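Local coordinates for choline kinase (PDB 3MES), which probably transfers the terminal phosphate of ATP to choline, and perhaps to ethanolamine, as a magnesium-dependent kinase of the choline/ethanolamine kinase family, at residues I73-I78 and F87-V92; H179-K184 and L262-N267; F199-L204 and H368-L373; L255-F260 and H354-A359. All blocks are in the same frame, centred on the assembly; numbering follows the deposited sequence.

Interaction 1: residues I73-I78 and F87-V92; sequences IEVKQI and FVVSIV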
# COMPACT_ATOMS: atom_id res chain seq x y z
N ILE B 73 -27.31 -20.31 1.92
CA ILE B 73 -26.00 -20.44 2.54
C ILE B 73 -25.26 -21.66 2.01
O ILE B 73 -25.82 -22.76 1.95
CB ILE B 73 -26.12 -20.56 4.07
CG1 ILE B 73 -26.97 -19.41 4.63
CG2 ILE B 73 -24.74 -20.59 4.71
CD1 ILE B 73 -27.24 -19.52 6.11
N GLU B 74 -24.01 -21.47 1.61
CA GLU B 74 -23.21 -22.60 1.15
C GLU B 74 -21.95 -22.78 1.99
O GLU B 74 -21.16 -21.85 2.16
CB GLU B 74 -22.81 -22.42 -0.32
CG GLU B 74 -21.60 -21.54 -0.53
CD GLU B 74 -20.72 -22.01 -1.67
OE1 GLU B 74 -21.03 -23.07 -2.25
OE2 GLU B 74 -19.72 -21.33 -1.98
N VAL B 75 -21.78 -23.98 2.53
CA VAL B 75 -20.57 -24.34 3.26
C VAL B 75 -19.65 -25.14 2.35
O VAL B 75 -20.03 -26.20 1.84
CB VAL B 75 -20.89 -25.19 4.50
CG1 VAL B 75 -19.61 -25.74 5.11
CG2 VAL B 75 -21.67 -24.37 5.52
N LYS B 76 -18.44 -24.64 2.14
CA LYS B 76 -17.49 -25.35 1.29
C LYS B 76 -16.14 -25.46 1.99
O LYS B 76 -15.46 -24.47 2.23
CB LYS B 76 -17.36 -24.65 -0.07
CG LYS B 76 -16.00 -24.07 -0.36
CD LYS B 76 -15.08 -25.14 -0.95
CE LYS B 76 -13.69 -24.58 -1.25
NZ LYS B 76 -13.68 -23.69 -2.44
N GLN B 77 -15.76 -26.69 2.33
CA GLN B 77 -14.51 -26.94 3.04
C GLN B 77 -13.29 -26.78 2.13
O GLN B 77 -13.27 -27.30 1.01
CB GLN B 77 -14.51 -28.33 3.67
CG GLN B 77 -13.22 -28.67 4.41
CD GLN B 77 -13.35 -29.90 5.27
OE1 GLN B 77 -14.29 -30.69 5.10
NE2 GLN B 77 -12.42 -30.08 6.19
N ILE B 78 -12.29 -26.06 2.61
CA ILE B 78 -11.03 -25.91 1.90
C ILE B 78 -9.97 -26.72 2.63
O ILE B 78 -9.99 -26.82 3.85
CB ILE B 78 -10.59 -24.44 1.81
CG1 ILE B 78 -10.39 -23.85 3.21
CG2 ILE B 78 -11.61 -23.62 1.04
CD1 ILE B 78 -9.94 -22.41 3.21
N PHE B 87 -13.60 -23.84 6.60
CA PHE B 87 -14.74 -23.77 5.71
C PHE B 87 -14.99 -22.33 5.31
O PHE B 87 -14.91 -21.42 6.14
CB PHE B 87 -16.00 -24.32 6.39
CG PHE B 87 -15.85 -25.72 6.90
CD1 PHE B 87 -16.19 -26.81 6.11
CD2 PHE B 87 -15.39 -25.96 8.19
CE1 PHE B 87 -16.06 -28.10 6.58
CE2 PHE B 87 -15.26 -27.25 8.67
CZ PHE B 87 -15.59 -28.32 7.87
N VAL B 88 -15.28 -22.11 4.03
CA VAL B 88 -15.73 -20.81 3.59
C VAL B 88 -17.25 -20.84 3.50
O VAL B 88 -17.82 -21.59 2.71
CB VAL B 88 -15.14 -20.42 2.22
CG1 VAL B 88 -15.48 -18.98 1.90
CG2 VAL B 88 -13.63 -20.62 2.22
N VAL B 89 -17.90 -20.05 4.34
CA VAL B 89 -19.35 -20.00 4.39
C VAL B 89 -19.86 -18.72 3.74
O VAL B 89 -19.67 -17.63 4.28
CB VAL B 89 -19.88 -20.09 5.83
CG1 VAL B 89 -21.40 -20.18 5.83
CG2 VAL B 89 -19.27 -21.30 6.54
N SER B 90 -20.50 -18.85 2.59
CA SER B 90 -20.94 -17.69 1.83
C SER B 90 -22.46 -17.60 1.73
O SER B 90 -23.17 -18.60 1.87
CB SER B 90 -20.34 -17.72 0.42
OG SER B 90 -18.94 -17.88 0.46
N ILE B 91 -22.95 -16.39 1.49
CA ILE B 91 -24.34 -16.18 1.12
C ILE B 91 -24.39 -16.06 -0.39
O ILE B 91 -23.77 -15.16 -0.97
CB ILE B 91 -24.91 -14.90 1.76
CG1 ILE B 91 -24.76 -14.95 3.29
CG2 ILE B 91 -26.36 -14.70 1.36
CD1 ILE B 91 -25.44 -16.14 3.93
N VAL B 92 -25.12 -16.96 -1.04
CA VAL B 92 -25.11 -17.04 -2.50
C VAL B 92 -26.18 -16.18 -3.16
O VAL B 92 -26.21 -16.06 -4.39
CB VAL B 92 -25.27 -18.50 -2.97
CG1 VAL B 92 -24.00 -19.29 -2.67
CG2 VAL B 92 -26.49 -19.15 -2.33
O HOH W 1 -18.57 -20.77 0.58

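Interaction 2: residues H179-K184 and L262-N267; sequences HIINSK and LVFAHN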
# COMPACT_ATOMS: atom_id res chain seq x y z
N HIS B 179 5.31 -4.58 13.22
CA HIS B 179 6.51 -4.66 14.04
C HIS B 179 6.51 -3.70 15.23
O HIS B 179 7.05 -4.02 16.29
CB HIS B 179 7.74 -4.43 13.18
CG HIS B 179 8.23 -5.67 12.49
ND1 HIS B 179 9.55 -5.84 12.11
CD2 HIS B 179 7.59 -6.81 12.14
CE1 HIS B 179 9.69 -7.02 11.54
NE2 HIS B 179 8.51 -7.63 11.55
N ILE B 180 5.91 -2.52 15.06
CA ILE B 180 5.99 -1.47 16.08
C ILE B 180 5.00 -1.61 17.24
O ILE B 180 5.11 -0.90 18.24
CB ILE B 180 5.84 -0.06 15.45
CG1 ILE B 180 4.58 0.02 14.58
CG2 ILE B 180 7.07 0.30 14.64
CD1 ILE B 180 3.31 0.23 15.37
N ILE B 181 4.04 -2.53 17.12
CA ILE B 181 2.98 -2.65 18.13
C ILE B 181 3.51 -2.88 19.54
O ILE B 181 2.89 -2.44 20.51
CB ILE B 181 1.97 -3.76 17.77
CG1 ILE B 181 2.65 -5.13 17.76
CG2 ILE B 181 1.29 -3.46 16.44
CD1 ILE B 181 1.76 -6.26 17.28
N ASN B 182 4.64 -3.56 19.67
CA ASN B 182 5.18 -3.89 20.99
C ASN B 182 5.90 -2.71 21.65
O ASN B 182 6.36 -2.81 22.78
CB ASN B 182 6.12 -5.10 20.92
CG ASN B 182 7.42 -4.80 20.20
OD1 ASN B 182 8.50 -5.08 20.71
ND2 ASN B 182 7.31 -4.24 19.00
N SER B 183 5.99 -1.59 20.94
CA SER B 183 6.65 -0.41 21.50
C SER B 183 5.81 0.85 21.37
O SER B 183 6.05 1.84 22.05
CB SER B 183 8.03 -0.20 20.87
OG SER B 183 7.91 0.21 19.52
N LYS B 184 4.81 0.81 20.49
CA LYS B 184 3.97 1.97 20.26
C LYS B 184 2.50 1.72 20.58
O LYS B 184 1.62 2.39 20.04
CB LYS B 184 4.12 2.48 18.83
CG LYS B 184 5.52 2.98 18.50
CD LYS B 184 5.60 3.52 17.09
CE LYS B 184 6.95 4.16 16.81
NZ LYS B 184 7.06 4.63 15.40
N LEU B 262 13.91 -5.21 18.62
CA LEU B 262 12.96 -6.20 19.09
C LEU B 262 11.54 -5.80 18.72
O LEU B 262 11.02 -4.79 19.20
CB LEU B 262 13.09 -6.41 20.60
CG LEU B 262 14.39 -7.08 21.02
CD1 LEU B 262 14.40 -7.36 22.51
CD2 LEU B 262 14.59 -8.36 20.22
N VAL B 263 10.92 -6.60 17.86
CA VAL B 263 9.60 -6.27 17.32
C VAL B 263 8.68 -7.48 17.38
O VAL B 263 9.14 -8.61 17.56
CB VAL B 263 9.72 -5.81 15.86
CG1 VAL B 263 10.81 -4.75 15.72
CG2 VAL B 263 10.02 -7.00 14.96
N PHE B 264 7.38 -7.25 17.22
CA PHE B 264 6.46 -8.37 17.11
C PHE B 264 6.39 -8.84 15.66
O PHE B 264 5.77 -8.20 14.81
CB PHE B 264 5.06 -8.02 17.63
CG PHE B 264 4.18 -9.22 17.83
CD1 PHE B 264 4.14 -9.87 19.05
CD2 PHE B 264 3.42 -9.72 16.78
CE1 PHE B 264 3.34 -10.99 19.24
CE2 PHE B 264 2.62 -10.84 16.96
CZ PHE B 264 2.58 -11.47 18.19
N ALA B 265 7.04 -9.96 15.38
CA ALA B 265 7.22 -10.43 14.02
C ALA B 265 6.13 -11.40 13.58
O ALA B 265 5.52 -12.09 14.40
CB ALA B 265 8.59 -11.08 13.86
N HIS B 266 5.89 -11.45 12.27
CA HIS B 266 4.97 -12.41 11.69
C HIS B 266 5.62 -13.80 11.69
O HIS B 266 5.00 -14.78 12.10
CB HIS B 266 4.62 -12.00 10.26
CG HIS B 266 3.58 -12.88 9.62
ND1 HIS B 266 3.89 -14.09 9.04
CD2 HIS B 266 2.25 -12.71 9.46
CE1 HIS B 266 2.79 -14.64 8.56
NE2 HIS B 266 1.78 -13.82 8.80
N ASN B 267 6.86 -13.85 11.21
CA ASN B 267 7.68 -15.06 11.29
C ASN B 267 7.41 -16.12 10.22
O ASN B 267 8.01 -17.19 10.22
CB ASN B 267 7.59 -15.68 12.69
CG ASN B 267 8.40 -14.91 13.72
OD1 ASN B 267 9.46 -14.36 13.41
ND2 ASN B 267 7.89 -14.85 14.95

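Interaction 3: residues F199-L204 and H368-L373; sequences FKRIYL and HITWGL. With DME (decamethonium ion), chain K.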
# COMPACT_ATOMS: atom_id res chain seq x y z
N PHE B 199 16.11 -18.26 18.55
CA PHE B 199 16.95 -19.33 19.07
C PHE B 199 16.14 -20.41 19.78
O PHE B 199 16.29 -21.60 19.50
CB PHE B 199 18.03 -18.78 20.00
CG PHE B 199 18.93 -17.78 19.33
CD1 PHE B 199 19.72 -18.15 18.26
CD2 PHE B 199 18.99 -16.47 19.78
CE1 PHE B 199 20.55 -17.23 17.64
CE2 PHE B 199 19.82 -15.55 19.17
CZ PHE B 199 20.60 -15.93 18.09
N LYS B 200 15.28 -20.00 20.71
CA LYS B 200 14.42 -20.94 21.41
C LYS B 200 13.73 -21.87 20.43
O LYS B 200 13.77 -23.09 20.57
CB LYS B 200 13.36 -20.19 22.23
CG LYS B 200 13.93 -19.17 23.20
CD LYS B 200 12.81 -18.45 23.93
CE LYS B 200 13.35 -17.28 24.73
NZ LYS B 200 12.26 -16.57 25.47
N ARG B 201 13.08 -21.28 19.43
CA ARG B 201 12.34 -22.04 18.43
C ARG B 201 13.23 -23.04 17.71
O ARG B 201 12.84 -24.19 17.50
CB ARG B 201 11.66 -21.09 17.44
CG ARG B 201 10.93 -21.78 16.30
CD ARG B 201 9.96 -20.83 15.63
NE ARG B 201 8.83 -20.51 16.49
CZ ARG B 201 7.93 -19.57 16.23
NH1 ARG B 201 8.02 -18.83 15.13
NH2 ARG B 201 6.93 -19.35 17.08
N ILE B 202 14.43 -22.61 17.34
CA ILE B 202 15.38 -23.49 16.68
C ILE B 202 15.75 -24.68 17.56
O ILE B 202 15.74 -25.83 17.11
CB ILE B 202 16.66 -22.75 16.25
CG1 ILE B 202 16.40 -21.90 15.01
CG2 ILE B 202 17.78 -23.75 15.97
CD1 ILE B 202 17.61 -21.14 14.51
N TYR B 203 16.08 -24.41 18.82
CA TYR B 203 16.42 -25.47 19.75
C TYR B 203 15.21 -26.38 19.97
O TYR B 203 15.33 -27.61 19.97
CB TYR B 203 16.92 -24.90 21.08
CG TYR B 203 18.11 -23.99 20.95
CD1 TYR B 203 18.22 -22.83 21.71
CD2 TYR B 203 19.14 -24.28 20.06
CE1 TYR B 203 19.31 -21.99 21.59
CE2 TYR B 203 20.23 -23.44 19.93
CZ TYR B 203 20.32 -22.30 20.70
OH TYR B 203 21.41 -21.48 20.57
N LEU B 204 14.05 -25.77 20.13
CA LEU B 204 12.82 -26.52 20.34
C LEU B 204 12.53 -27.44 19.16
O LEU B 204 12.20 -28.61 19.34
CB LEU B 204 11.65 -25.55 20.53
CG LEU B 204 10.53 -26.05 21.44
CD1 LEU B 204 10.99 -25.97 22.89
CD2 LEU B 204 9.26 -25.23 21.23
N HIS B 368 16.65 -20.48 6.86
CA HIS B 368 16.95 -21.77 6.24
C HIS B 368 17.03 -22.90 7.26
O HIS B 368 16.61 -24.02 6.99
CB HIS B 368 18.25 -21.71 5.44
CG HIS B 368 18.18 -20.87 4.21
ND1 HIS B 368 17.18 -21.01 3.27
CD2 HIS B 368 18.99 -19.88 3.75
CE1 HIS B 368 17.37 -20.15 2.29
NE2 HIS B 368 18.46 -19.45 2.56
N ILE B 369 17.59 -22.61 8.43
CA ILE B 369 17.73 -23.63 9.46
C ILE B 369 16.41 -23.90 10.15
O ILE B 369 16.05 -25.05 10.39
CB ILE B 369 18.80 -23.23 10.50
CG1 ILE B 369 20.19 -23.62 10.00
CG2 ILE B 369 18.51 -23.91 11.83
CD1 ILE B 369 21.30 -23.32 10.97
N THR B 370 15.68 -22.84 10.47
CA THR B 370 14.40 -22.96 11.16
C THR B 370 13.43 -23.82 10.36
O THR B 370 12.93 -24.83 10.85
CB THR B 370 13.77 -21.57 11.40
OG1 THR B 370 14.66 -20.77 12.19
CG2 THR B 370 12.44 -21.71 12.13
N TRP B 371 13.17 -23.43 9.13
CA TRP B 371 12.19 -24.14 8.32
C TRP B 371 12.69 -25.51 7.87
O TRP B 371 11.90 -26.39 7.53
CB TRP B 371 11.75 -23.28 7.13
CG TRP B 371 11.02 -22.06 7.57
CD1 TRP B 371 11.39 -20.76 7.38
CD2 TRP B 371 9.78 -22.02 8.29
NE1 TRP B 371 10.46 -19.91 7.93
CE2 TRP B 371 9.46 -20.66 8.49
CE3 TRP B 371 8.91 -23.00 8.78
CZ2 TRP B 371 8.31 -20.26 9.17
CZ3 TRP B 371 7.76 -22.60 9.45
CH2 TRP B 371 7.47 -21.24 9.64
N GLY B 372 14.01 -25.68 7.89
CA GLY B 372 14.60 -26.99 7.65
C GLY B 372 14.23 -27.96 8.77
O GLY B 372 13.62 -29.00 8.52
N LEU B 373 14.59 -27.61 9.99
CA LEU B 373 14.26 -28.43 11.15
C LEU B 373 12.74 -28.60 11.26
O LEU B 373 12.25 -29.68 11.58
CB LEU B 373 14.81 -27.81 12.43
CG LEU B 373 16.31 -27.54 12.47
CD1 LEU B 373 16.70 -26.88 13.79
CD2 LEU B 373 17.10 -28.83 12.25
N1 DME K . -0.87 -24.81 -1.78
C2 DME K . -0.69 -26.08 -1.05
C3 DME K . 0.02 -25.82 0.28
C4 DME K . 0.56 -27.12 0.88
C5 DME K . 1.22 -26.88 2.25
C6 DME K . 2.53 -26.10 2.10
C7 DME K . 3.74 -26.94 2.54
C8 DME K . 4.48 -26.27 3.70
C9 DME K . 5.64 -25.40 3.20
C10 DME K . 5.72 -24.09 3.99
C11 DME K . 7.17 -23.63 4.15
N12 DME K . 7.23 -22.43 4.99
C13 DME K . -0.70 -25.04 -3.22
C14 DME K . -2.22 -24.29 -1.52
C15 DME K . 0.14 -23.84 -1.32
C16 DME K . 6.40 -21.36 4.40
C17 DME K . 6.72 -22.74 6.33
C18 DME K . 8.63 -21.96 5.07

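Interaction 4: residues L255-F260 and H354-A359; sequences LYSPAF and HIMTKA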
# COMPACT_ATOMS: atom_id res chain seq x y z
N LEU B 255 21.52 -0.66 19.07
CA LEU B 255 22.15 0.65 18.94
C LEU B 255 22.89 0.80 17.62
O LEU B 255 23.13 1.91 17.16
CB LEU B 255 23.11 0.90 20.11
CG LEU B 255 22.57 1.74 21.27
CD1 LEU B 255 21.12 1.37 21.60
CD2 LEU B 255 23.46 1.59 22.50
N TYR B 256 23.25 -0.33 17.01
CA TYR B 256 24.04 -0.31 15.78
C TYR B 256 23.19 -0.43 14.52
O TYR B 256 23.60 0.02 13.45
CB TYR B 256 25.09 -1.41 15.81
CG TYR B 256 26.22 -1.14 16.77
CD1 TYR B 256 27.34 -0.43 16.37
CD2 TYR B 256 26.16 -1.59 18.09
CE1 TYR B 256 28.38 -0.18 17.25
CE2 TYR B 256 27.19 -1.35 18.98
CZ TYR B 256 28.29 -0.64 18.55
OH TYR B 256 29.32 -0.39 19.43
N SER B 257 22.01 -1.03 14.65
CA SER B 257 21.13 -1.24 13.50
C SER B 257 19.76 -1.74 13.94
O SER B 257 19.67 -2.67 14.75
CB SER B 257 21.75 -2.22 12.51
OG SER B 257 20.84 -2.55 11.47
N PRO B 258 18.69 -1.13 13.42
CA PRO B 258 17.33 -1.57 13.74
C PRO B 258 17.09 -3.01 13.28
O PRO B 258 16.00 -3.55 13.48
CB PRO B 258 16.45 -0.59 12.96
CG PRO B 258 17.31 0.62 12.77
CD PRO B 258 18.70 0.09 12.59
N ALA B 259 18.09 -3.63 12.66
CA ALA B 259 18.00 -5.04 12.30
C ALA B 259 17.90 -5.89 13.57
O ALA B 259 17.26 -6.94 13.58
CB ALA B 259 19.21 -5.46 11.49
N PHE B 260 18.53 -5.41 14.64
CA PHE B 260 18.53 -6.14 15.90
C PHE B 260 17.50 -5.54 16.86
O PHE B 260 17.54 -5.76 18.07
CB PHE B 260 19.93 -6.15 16.51
CG PHE B 260 20.96 -6.81 15.64
CD1 PHE B 260 21.12 -8.19 15.65
CD2 PHE B 260 21.76 -6.06 14.80
CE1 PHE B 260 22.06 -8.80 14.85
CE2 PHE B 260 22.71 -6.67 13.99
CZ PHE B 260 22.86 -8.04 14.02
N HIS B 354 22.02 1.21 4.32
CA HIS B 354 23.19 0.45 3.91
C HIS B 354 23.61 -0.55 4.99
O HIS B 354 23.88 -1.71 4.69
CB HIS B 354 24.35 1.41 3.61
CG HIS B 354 25.61 0.72 3.18
ND1 HIS B 354 26.58 0.32 4.08
CD2 HIS B 354 26.07 0.38 1.95
CE1 HIS B 354 27.58 -0.24 3.42
NE2 HIS B 354 27.29 -0.22 2.13
N ILE B 355 23.65 -0.10 6.24
CA ILE B 355 24.03 -0.97 7.35
C ILE B 355 23.00 -2.07 7.60
O ILE B 355 23.36 -3.24 7.73
CB ILE B 355 24.24 -0.16 8.64
CG1 ILE B 355 25.51 0.68 8.55
CG2 ILE B 355 24.31 -1.10 9.84
CD1 ILE B 355 25.82 1.44 9.82
N MET B 356 21.73 -1.68 7.69
CA MET B 356 20.68 -2.63 8.02
C MET B 356 20.51 -3.69 6.93
O MET B 356 20.23 -4.85 7.21
CB MET B 356 19.35 -1.92 8.27
CG MET B 356 18.20 -2.86 8.57
SD MET B 356 16.70 -2.02 9.12
CE MET B 356 15.62 -3.42 9.40
N THR B 357 20.68 -3.27 5.68
CA THR B 357 20.54 -4.20 4.56
C THR B 357 21.52 -5.36 4.67
O THR B 357 21.16 -6.52 4.47
CB THR B 357 20.72 -3.49 3.21
OG1 THR B 357 19.78 -2.42 3.10
CG2 THR B 357 20.51 -4.47 2.07
N LYS B 358 22.77 -5.05 4.99
CA LYS B 358 23.80 -6.08 5.09
C LYS B 358 23.65 -6.89 6.38
O LYS B 358 23.96 -8.07 6.42
CB LYS B 358 25.20 -5.47 4.97
CG LYS B 358 25.57 -4.53 6.10
CD LYS B 358 26.56 -3.46 5.64
CE LYS B 358 27.91 -4.06 5.28
NZ LYS B 358 28.95 -3.00 5.08
N ALA B 359 23.15 -6.23 7.42
CA ALA B 359 22.89 -6.91 8.69
C ALA B 359 21.75 -7.92 8.53
O ALA B 359 21.82 -9.03 9.07
CB ALA B 359 22.55 -5.90 9.78

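Interaction 1: residues I73-I78 and F87-V92
E74 and S90, with K76 and V88, form the two hydrogen-bonded pairs of an antiparallel beta hairpin, the first two strands of the five-stranded sheet in the kinase N-terminal lobe. Four backbone bonds result; E74 N to S90 O is 3.0 Å and nearly straight at 168°, and V88 N reaches K76 O at 3.0 Å. Between the ladder rungs, V89 CA comes within 3.4 Å of E74 O as a CA-H...O contact.

Most of the apolar packing lies on the face of I73, V75, Q77, F87, V89 and I91, where branched side chains suit extended backbone and helix 51-61 lies over I73 and V75. I73 CG2, anti to its own N, meets V89 CG1 at 3.5 Å, and V75 sits beside V89 with the branches pointing the same way. The F87 ring slants across the aliphatic part of Q77 and also touches V75 CG1.

At the end of the hairpin, I78 CG2 packs on V88 CG2, where I78 touches bound ADP. E74, S90 and V88 point to the other face, where a water lies 2.9 Å from E74 OE2 and 2.9 Å from S90 OG.

Interaction 2: residues H179-K184 and L262-N267
H179 lays its imidazole against V263, whose CG2 methyl stands over one ring face in a CH-pi contact, 3.3 Å from the ring centroid and 19° off the normal. V263 chi1 of -49° sets CG2 between its own backbone N and carbonyl carbon, and from there the methyl projects onto the ring. The branch at CB suits valine to this place by putting a methyl close to the backbone, where it can reach the ring; V263 CB also packs against H179 CB at 3.6 Å. The ring is held by more than this methyl: ND1 is hydrogen-bonded to the hydroxyl of Y337 and NE2 to D297 OD2, bonds that would fix its rotation. Histidine suits the place, offering a flat face to a methyl and two ring nitrogens to polar partners.

I181 reaches F264 with an extended outer chain, CD1 lying 3.8 Å from F264 CB and slanting past the ring. N182 has CG turned between its N and carbonyl carbon (chi1 70°), which brings the amide up to the strand; ND2 lies 3.5 Å from V263 CA. The one backbone link, F264 N to H179 O, is weak at 3.4 Å.

The contact thus joins the end of helix 165-179 and the turn after it to strand 262-265. Strand 290-293 pairs with that strand, helix 120-132 packs on I181 and F264, and helix 294-303 covers H179 and V263.

Interaction 3: residues F199-L204 and H368-L373
I202, the residue with the most surface buried here, faces T370 across two helices whose short segments run at 34° to each other, with axes 9.5 Å apart. Its CG1, anti to its carbonyl carbon (chi1 -76°), is carried to 3.5 Å from T370 OG1, the two side chains meeting at about a right angle. From there CD1 continues to I369 CG2 at 4.0 Å, while the other branch, CG2, meets L373 CD1, also at 4.0 Å. A branched aliphatic residue suits this place because its two arms reach three residues of helix 364-376.

T370 is the second most buried. Its hydroxyl is hydrogen-bonded to I366 O one turn back in its own helix, so a small polar side chain can be accommodated against the flank of I202. L373 comes third, and its CD1 also lies 3.6 Å from I202 O.

On another side of helix 364-376, W371 lays its indole under the trimethylammonium end of decamethonium: C17 is 3.3 Å from CZ3 and C18 is 3.4 Å from CD2, both over one ring face. W371 NE1 is hydrogen-bonded to N300 OD1, which would steady the ring.

No hydrogen bond crosses between the helices, so the join rests on van der Waals packing, and its directional bonds are made within a helix or to other parts of the fold.

Interaction 4: residues L255-F260 and H354-A359
S257 and A259 meet M356 and A359 where the loop with the short 3-10 segment 258-259 rests on helix 351-362 in the largely helical C-terminal lobe. The close part sets small residues of the loop, and A359, against the long side chain of M356. A259 CB lies 3.8 Å from A359 CB, and two alanines let loop and helix backbones draw together, A259 and M356 having CA atoms 5.6 Å apart. M356 lies beside them: with CG anti to its N (chi1 178°) and the chain fully extended, it runs along the loop, passing A259 CB with CG and reaching P258 CB with SD at 4.1 Å. Its flexible, unbranched thioether chain suits such a long path. The hydroxyl of buried S257 also lies against the helix here, S257 OG 3.5 Å from M356 CA. F260 adds a looser touch, CE2 to A359 CB at 4.3 Å.

Toward solvent the packing thins. Y256 is exposed and turns its ring away from the helix, meeting F422 edge-to-face, while I355 also touches W420 of the C-terminal tail. What Y256 gives the helix is its carbonyl: I355 CG2, which reaches S257 CB as well, lies 3.8 Å from Y256 O.

Interaction 1 lies alone in the N-terminal lobe, its centre 34 to 46 Å from those of the others, yet I78 at its end touches ADP. The other three belong to the C-terminal lobe. Interactions 2 and 3 meet directly: N267 O is 3.3 Å from W371 CZ2, linking the segment after strand 262-265 with the tryptophan that lines the decamethonium pocket. Interactions 2 and 4 adjoin in sequence, since 255-260 leads almost at once into 262-267, their centres being 16 Å apart. Helices 351-362 and 364-376 follow each other, placing interactions 4 and 3 on successive helices. Interactions 2 and 4 both lie away from the annotated sites, whereas interactions 1 and 3 each touch a ligand.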